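Local atomic coordinates of extracellular solute-binding protein, family 1 (Bifidobacterium longum subsp. infantis ATCC 15697, PDB entry 3OMB), a protein that probably captures a solute, perhaps a sugar, outside the cell for an ABC transporter, and carries a bound magnesium ion. Residues M141-D144 with R148-A151; S350-S355 with N467-D472. All blocks are in the same frame, centred on the assembly; numbering follows the deposited sequence.

Contact 1 of 2, residues M141-D144 with R148-A151; sequences MSTD and RIYA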
HETATM    1  N   MSE A 141      15.114  -3.776   1.621  1.00 22.91           N
HETATM    2  CA  MSE A 141      14.064  -4.459   0.856  1.00 24.07           C
HETATM    3  C   MSE A 141      14.616  -5.353  -0.257  1.00 24.40           C
HETATM    4  O   MSE A 141      14.090  -6.444  -0.518  1.00 24.59           O
HETATM    5  CB  MSE A 141      13.150  -3.449   0.191  1.00 24.35           C
HETATM    6  CG  MSE A 141      11.974  -3.049   0.988  1.00 27.15           C
HETATM    7 SE   MSE A 141      10.823  -1.965  -0.191  0.75 33.15          SE
HETATM    8  CE  MSE A 141       9.785  -1.159   1.238  1.00 33.51           C
ATOM      9  N   SER A 142      15.668  -4.887  -0.908  1.00 24.27           N
ATOM     10  CA  SER A 142      16.203  -5.592  -2.078  1.00 25.10           C
ATOM     11  C   SER A 142      17.178  -6.716  -1.774  1.00 25.83           C
ATOM     12  O   SER A 142      17.443  -7.539  -2.647  1.00 26.91           O
ATOM     13  CB  SER A 142      16.841  -4.607  -3.042  1.00 24.49           C
ATOM     14  OG  SER A 142      15.894  -3.616  -3.400  1.00 25.72           O
ATOM     15  N   THR A 143      17.684  -6.763  -0.538  1.00 26.59           N
ATOM     16  CA  THR A 143      18.744  -7.686  -0.119  1.00 27.24           C
ATOM     17  C   THR A 143      18.211  -8.640   0.955  1.00 28.10           C
ATOM     18  O   THR A 143      17.645  -8.205   1.978  1.00 27.94           O
ATOM     19  CB  THR A 143      19.940  -6.906   0.485  1.00 27.55           C
ATOM     20  OG1 THR A 143      20.360  -5.895  -0.431  1.00 29.05           O
ATOM     21  CG2 THR A 143      21.125  -7.816   0.819  1.00 27.02           C
ATOM     22  N   ASP A 144      18.394  -9.937   0.734  1.00 28.38           N
ATOM     23  CA  ASP A 144      17.978 -10.894   1.736  1.00 29.59           C
ATOM     24  C   ASP A 144      19.072 -11.098   2.785  1.00 30.26           C
ATOM     25  O   ASP A 144      20.142 -10.470   2.741  1.00 30.07           O
ATOM     26  CB  ASP A 144      17.511 -12.217   1.111  1.00 29.79           C
ATOM     27  CG  ASP A 144      18.615 -12.932   0.339  1.00 30.82           C
ATOM     28  OD1 ASP A 144      19.812 -12.787   0.682  1.00 31.92           O
ATOM     29  OD2 ASP A 144      18.275 -13.665  -0.611  1.00 31.68           O
ATOM     30  N   ARG A 148      21.947 -11.767  -0.883  1.00 29.04           N
ATOM     31  CA  ARG A 148      21.663 -11.827  -2.325  1.00 28.91           C
ATOM     32  C   ARG A 148      20.612 -10.790  -2.748  1.00 27.78           C
ATOM     33  O   ARG A 148      19.793 -10.350  -1.935  1.00 27.06           O
ATOM     34  CB  ARG A 148      21.257 -13.238  -2.764  1.00 28.87           C
ATOM     35  CG  ARG A 148      22.287 -14.296  -2.413  1.00 31.91           C
ATOM     36  CD  ARG A 148      21.898 -15.616  -3.035  1.00 36.00           C
ATOM     37  NE  ARG A 148      22.889 -16.658  -2.786  1.00 38.89           N
ATOM     38  CZ  ARG A 148      22.804 -17.566  -1.817  1.00 39.92           C
ATOM     39  NH1 ARG A 148      21.781 -17.573  -0.967  1.00 40.89           N
ATOM     40  NH2 ARG A 148      23.757 -18.464  -1.690  1.00 40.41           N
ATOM     41  N   ILE A 149      20.646 -10.400  -4.017  1.00 27.28           N
ATOM     42  CA  ILE A 149      19.651  -9.456  -4.530  1.00 26.81           C
ATOM     43  C   ILE A 149      18.975 -10.092  -5.724  1.00 26.62           C
ATOM     44  O   ILE A 149      19.547 -10.156  -6.817  1.00 27.15           O
ATOM     45  CB  ILE A 149      20.281  -8.130  -4.946  1.00 26.65           C
ATOM     46  CG1 ILE A 149      20.969  -7.450  -3.765  1.00 26.09           C
ATOM     47  CG2 ILE A 149      19.214  -7.191  -5.571  1.00 26.95           C
ATOM     48  CD1 ILE A 149      21.774  -6.171  -4.179  1.00 26.68           C
ATOM     49  N   TYR A 150      17.774 -10.604  -5.507  1.00 26.01           N
ATOM     50  CA  TYR A 150      17.055 -11.279  -6.568  1.00 25.08           C
ATOM     51  C   TYR A 150      15.969 -10.392  -7.160  1.00 24.53           C
ATOM     52  O   TYR A 150      15.576 -10.574  -8.309  1.00 24.39           O
ATOM     53  CB  TYR A 150      16.459 -12.580  -6.049  1.00 25.32           C
ATOM     54  CG  TYR A 150      17.481 -13.686  -5.932  1.00 26.29           C
ATOM     55  CD1 TYR A 150      18.285 -14.034  -7.026  1.00 26.20           C
ATOM     56  CD2 TYR A 150      17.635 -14.401  -4.743  1.00 26.85           C
ATOM     57  CE1 TYR A 150      19.206 -15.048  -6.941  1.00 27.87           C
ATOM     58  CE2 TYR A 150      18.562 -15.436  -4.649  1.00 26.89           C
ATOM     59  CZ  TYR A 150      19.341 -15.742  -5.753  1.00 27.22           C
ATOM     60  OH  TYR A 150      20.275 -16.736  -5.682  1.00 28.32           O
ATOM     61  N   ALA A 151      15.505  -9.421  -6.381  1.00 23.42           N
ATOM     62  CA  ALA A 151      14.399  -8.579  -6.796  1.00 22.68           C
ATOM     63  C   ALA A 151      14.627  -7.200  -6.235  1.00 21.76           C
ATOM     64  O   ALA A 151      14.590  -7.014  -5.037  1.00 21.18           O
ATOM     65  CB  ALA A 151      13.044  -9.152  -6.280  1.00 22.16           C
TER
HETATM   66  O   HOH W   1      16.102  -9.648  -3.345  1.00 27.21           O

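Contact 2 of 2, residues S350-S355 with N467-D472; sequences SPAGLS and NMDNMD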
ATOM      1  N   SER A 350       8.462   0.040  -2.680  1.00 27.89           N
ATOM      2  CA  SER A 350       7.660  -1.131  -2.969  1.00 28.91           C
ATOM      3  C   SER A 350       8.611  -2.262  -3.356  1.00 28.65           C
ATOM      4  O   SER A 350       9.487  -2.063  -4.191  1.00 27.92           O
ATOM      5  CB  SER A 350       6.675  -0.792  -4.090  1.00 29.28           C
ATOM      6  OG  SER A 350       6.150  -1.958  -4.679  1.00 32.48           O
ATOM      7  N   PRO A 351       8.468  -3.444  -2.715  1.00 28.90           N
ATOM      8  CA  PRO A 351       9.475  -4.472  -2.961  1.00 28.08           C
ATOM      9  C   PRO A 351       9.229  -5.153  -4.290  1.00 27.49           C
ATOM     10  O   PRO A 351       8.165  -4.971  -4.887  1.00 27.00           O
ATOM     11  CB  PRO A 351       9.278  -5.468  -1.808  1.00 28.72           C
ATOM     12  CG  PRO A 351       8.216  -4.884  -0.904  1.00 28.91           C
ATOM     13  CD  PRO A 351       7.484  -3.846  -1.691  1.00 28.81           C
ATOM     14  N   ALA A 352      10.228  -5.899  -4.760  1.00 26.65           N
ATOM     15  CA  ALA A 352      10.072  -6.817  -5.891  1.00 26.32           C
ATOM     16  C   ALA A 352       9.665  -6.191  -7.227  1.00 25.72           C
ATOM     17  O   ALA A 352       8.740  -6.652  -7.890  1.00 26.33           O
ATOM     18  CB  ALA A 352       9.101  -7.966  -5.506  1.00 26.95           C
ATOM     19  N   GLY A 353      10.366  -5.148  -7.629  1.00 24.48           N
ATOM     20  CA  GLY A 353      10.086  -4.515  -8.902  1.00 24.02           C
ATOM     21  C   GLY A 353      10.854  -5.143 -10.055  1.00 23.76           C
ATOM     22  O   GLY A 353      10.248  -5.489 -11.069  1.00 23.75           O
ATOM     23  N   LEU A 354      12.174  -5.288  -9.913  1.00 23.14           N
ATOM     24  CA  LEU A 354      12.987  -5.841 -10.990  1.00 23.61           C
ATOM     25  C   LEU A 354      13.669  -7.173 -10.688  1.00 24.04           C
ATOM     26  O   LEU A 354      14.337  -7.309  -9.668  1.00 24.45           O
ATOM     27  CB  LEU A 354      14.032  -4.821 -11.456  1.00 24.06           C
ATOM     28  CG  LEU A 354      14.660  -5.207 -12.808  1.00 23.71           C
ATOM     29  CD1 LEU A 354      14.516  -4.132 -13.839  1.00 23.24           C
ATOM     30  CD2 LEU A 354      16.111  -5.571 -12.588  1.00 25.12           C
ATOM     31  N   SER A 355      13.493  -8.141 -11.589  0.50 24.63           N
ATOM     32  CA  SER A 355      14.227  -9.410 -11.548  0.50 25.15           C
ATOM     33  C   SER A 355      14.712  -9.820 -12.948  0.50 25.57           C
ATOM     34  O   SER A 355      14.042  -9.575 -13.957  0.50 25.58           O
ATOM     35  CB  SER A 355      13.386 -10.522 -10.904  0.50 25.43           C
ATOM     36  OG  SER A 355      12.099 -10.635 -11.495  0.50 25.85           O
ATOM     37  N   ASN A 467       9.408  -8.976   5.354  1.00 21.59           N
ATOM     38  CA  ASN A 467       8.208  -9.446   4.675  1.00 21.77           C
ATOM     39  C   ASN A 467       8.414 -10.877   4.154  1.00 22.45           C
ATOM     40  O   ASN A 467       9.526 -11.414   4.195  1.00 21.36           O
ATOM     41  CB  ASN A 467       7.822  -8.475   3.545  1.00 21.12           C
ATOM     42  CG  ASN A 467       8.893  -8.374   2.503  1.00 21.42           C
ATOM     43  OD1 ASN A 467       9.155  -9.333   1.805  1.00 22.93           O
ATOM     44  ND2 ASN A 467       9.559  -7.231   2.425  1.00 21.63           N
HETATM   45  N   MSE A 468       7.345 -11.503   3.685  1.00 23.86           N
HETATM   46  CA  MSE A 468       7.394 -12.942   3.460  1.00 27.07           C
HETATM   47  C   MSE A 468       8.267 -13.258   2.269  1.00 28.13           C
HETATM   48  O   MSE A 468       8.837 -14.357   2.148  1.00 29.30           O
HETATM   49  CB  MSE A 468       5.993 -13.495   3.302  1.00 27.89           C
HETATM   50  CG  MSE A 468       5.205 -13.352   4.596  1.00 31.27           C
HETATM   51 SE   MSE A 468       3.551 -14.357   4.543  0.75 40.94          SE
HETATM   52  CE  MSE A 468       4.251 -15.926   3.649  1.00 39.13           C
ATOM     53  N   ASP A 469       8.428 -12.240   1.440  1.00 28.91           N
ATOM     54  CA  ASP A 469       9.224 -12.309   0.240  1.00 30.63           C
ATOM     55  C   ASP A 469      10.738 -12.257   0.519  1.00 30.08           C
ATOM     56  O   ASP A 469      11.538 -12.641  -0.337  1.00 30.64           O
ATOM     57  CB  ASP A 469       8.801 -11.145  -0.647  1.00 31.69           C
ATOM     58  CG  ASP A 469       9.192 -11.331  -2.061  1.00 35.79           C
ATOM     59  OD1 ASP A 469       9.664 -10.328  -2.645  1.00 40.52           O
ATOM     60  OD2 ASP A 469       9.029 -12.464  -2.592  1.00 39.23           O
ATOM     61  N   ASN A 470      11.108 -11.805   1.718  1.00 29.14           N
ATOM     62  CA  ASN A 470      12.500 -11.747   2.185  1.00 28.80           C
ATOM     63  C   ASN A 470      12.899 -12.827   3.224  1.00 28.53           C
ATOM     64  O   ASN A 470      13.835 -12.630   4.012  1.00 27.88           O
ATOM     65  CB  ASN A 470      12.775 -10.358   2.780  1.00 28.63           C
ATOM     66  CG  ASN A 470      13.977  -9.667   2.122  1.00 29.26           C
ATOM     67  OD1 ASN A 470      14.661 -10.255   1.279  1.00 29.18           O
ATOM     68  ND2 ASN A 470      14.236  -8.417   2.512  1.00 28.07           N
HETATM   69  N   MSE A 471      12.171 -13.938   3.226  1.00 28.42           N
HETATM   70  CA  MSE A 471      12.373 -15.066   4.148  1.00 29.31           C
HETATM   71  C   MSE A 471      12.805 -16.305   3.378  1.00 30.41           C
HETATM   72  O   MSE A 471      12.641 -16.343   2.164  1.00 31.37           O
HETATM   73  CB  MSE A 471      11.042 -15.451   4.767  1.00 28.83           C
HETATM   74  CG  MSE A 471      10.507 -14.503   5.729  1.00 29.11           C
HETATM   75 SE   MSE A 471       8.828 -15.156   6.417  0.75 29.08          SE
HETATM   76  CE  MSE A 471       8.599 -13.590   7.525  1.00 28.72           C
ATOM     77  N   ASP A 472      13.294 -17.327   4.085  1.00 30.73           N
ATOM     78  CA  ASP A 472      13.403 -18.693   3.543  1.00 32.41           C
ATOM     79  C   ASP A 472      12.032 -19.157   2.994  1.00 31.22           C
ATOM     80  O   ASP A 472      11.001 -18.844   3.591  1.00 30.70           O
ATOM     81  CB  ASP A 472      13.795 -19.697   4.652  1.00 33.79           C
ATOM     82  CG  ASP A 472      15.190 -19.452   5.247  1.00 38.10           C
ATOM     83  OD1 ASP A 472      16.047 -18.776   4.616  1.00 43.88           O
ATOM     84  OD2 ASP A 472      15.446 -19.978   6.361  1.00 42.08           O
TER

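Contact 1 of 2, residues M141-D144 with R148-A151
Arg148 and Asp144 grip each other twice through the arginine's main chain, closing the loop after helix 136-142. Arg148 N donates to Asp144 OD1 at 2.8 Å, from 44° above the carboxylate plane. In return Asp144 N meets Arg148 O at 3.0 Å, nearly straight (164°). Asp144 CG stands between its N and carbonyl carbon (chi1 62°), bringing OD1 to the amides of both Arg148 and Lys146, the latter an Asx turn. Asp144 OD2 and Arg148 NH1 both hydrogen-bond to Tyr109 OH. With an alanine in place of Asp144, both amides and Tyr109 OH would probably lose their carboxylate partner, the loop then held by the main-chain bond to Arg148 O.

Aliphatic Ile149 suits burial against Phe132 of helix 126-134: its CG2 lies 3.4 Å from Ser142 O and its CG1 3.7 Å from Thr143 OG1, a hydroxyl bonded to Lys139 O. Aromaticity lets Tyr150 pack edge-to-face with Tyr109, while Tyr150 N donates to a water (2.9 Å) lying 2.6 Å from Ser142 O, one of several acceptors competing for its protons. Ala151 O lies 3.7 Å from Ser142 CA. The chemistry implies a turn closed by amide-to-oxygen bonds, with an aspartate as its polar clasp.

Contact 2 of 2, residues S350-S355 with N467-D472
Pro351 and Ala352 face Asn467 and Asp469 beside a classic beta bulge, Gly353 and Leu354 both standing opposite Ile152, in what is probably a periplasmic-binding-protein fold. Strand 352-356, next to strand 98-100 in a mixed sheet, here approaches the loop before helix 473-486. The chain turns a corner at Pro351, a place suited to a residue of fixed phi.

Across the two segments there is van der Waals contact alone, and little of it: 99 Å² is buried. The ring of Pro351 brings CG to 4.3 Å from Asn467 ND2, an amide nitrogen already bonded to Asp464 O. Small enough to sit beside a carboxylate, Ala352 directs its methyl at Asp469.

Hydrogen bonds shape the loop from within. Asn470 N reaches Asn467 O at 3.0 Å, closing a turn round the 3-10 segment 468-469, and Asn467 OD1 receives a weak, bent bond from Asp469 N (3.0 Å, 122°), an Asx turn laid over the backbone turn.

Asp469 swings CG anti to its own nitrogen (chi1 -161°), which carries the carboxylate out toward the strand; OD1 and OD2 take weak bonds from Ala105 N and Val106 N, and OD1 rests 3.8 Å from Ala352 CB.

Overall arrangement
The two contacts come one after the other along the chain, both segments of contact 1 preceding those of contact 2, yet their centres lie only about 7 Å apart. Strand 152-155, which follows directly on contact 1, pairs with the 350-355 segment: Ile152 makes backbone hydrogen bonds with Gly353 and Leu354, and Asp154 with Ser350. Beside this pairing Tyr150 O packs 3.4 Å from Ser355 CB. Asn470 supplies a second join, its ND2 making a weak hydrogen bond to Thr143 O. Parts distant in sequence, the end of helix 136-142, strand 352-356 and the approach to helix 473-486, are thus drawn together in one region, away from the magnesium site.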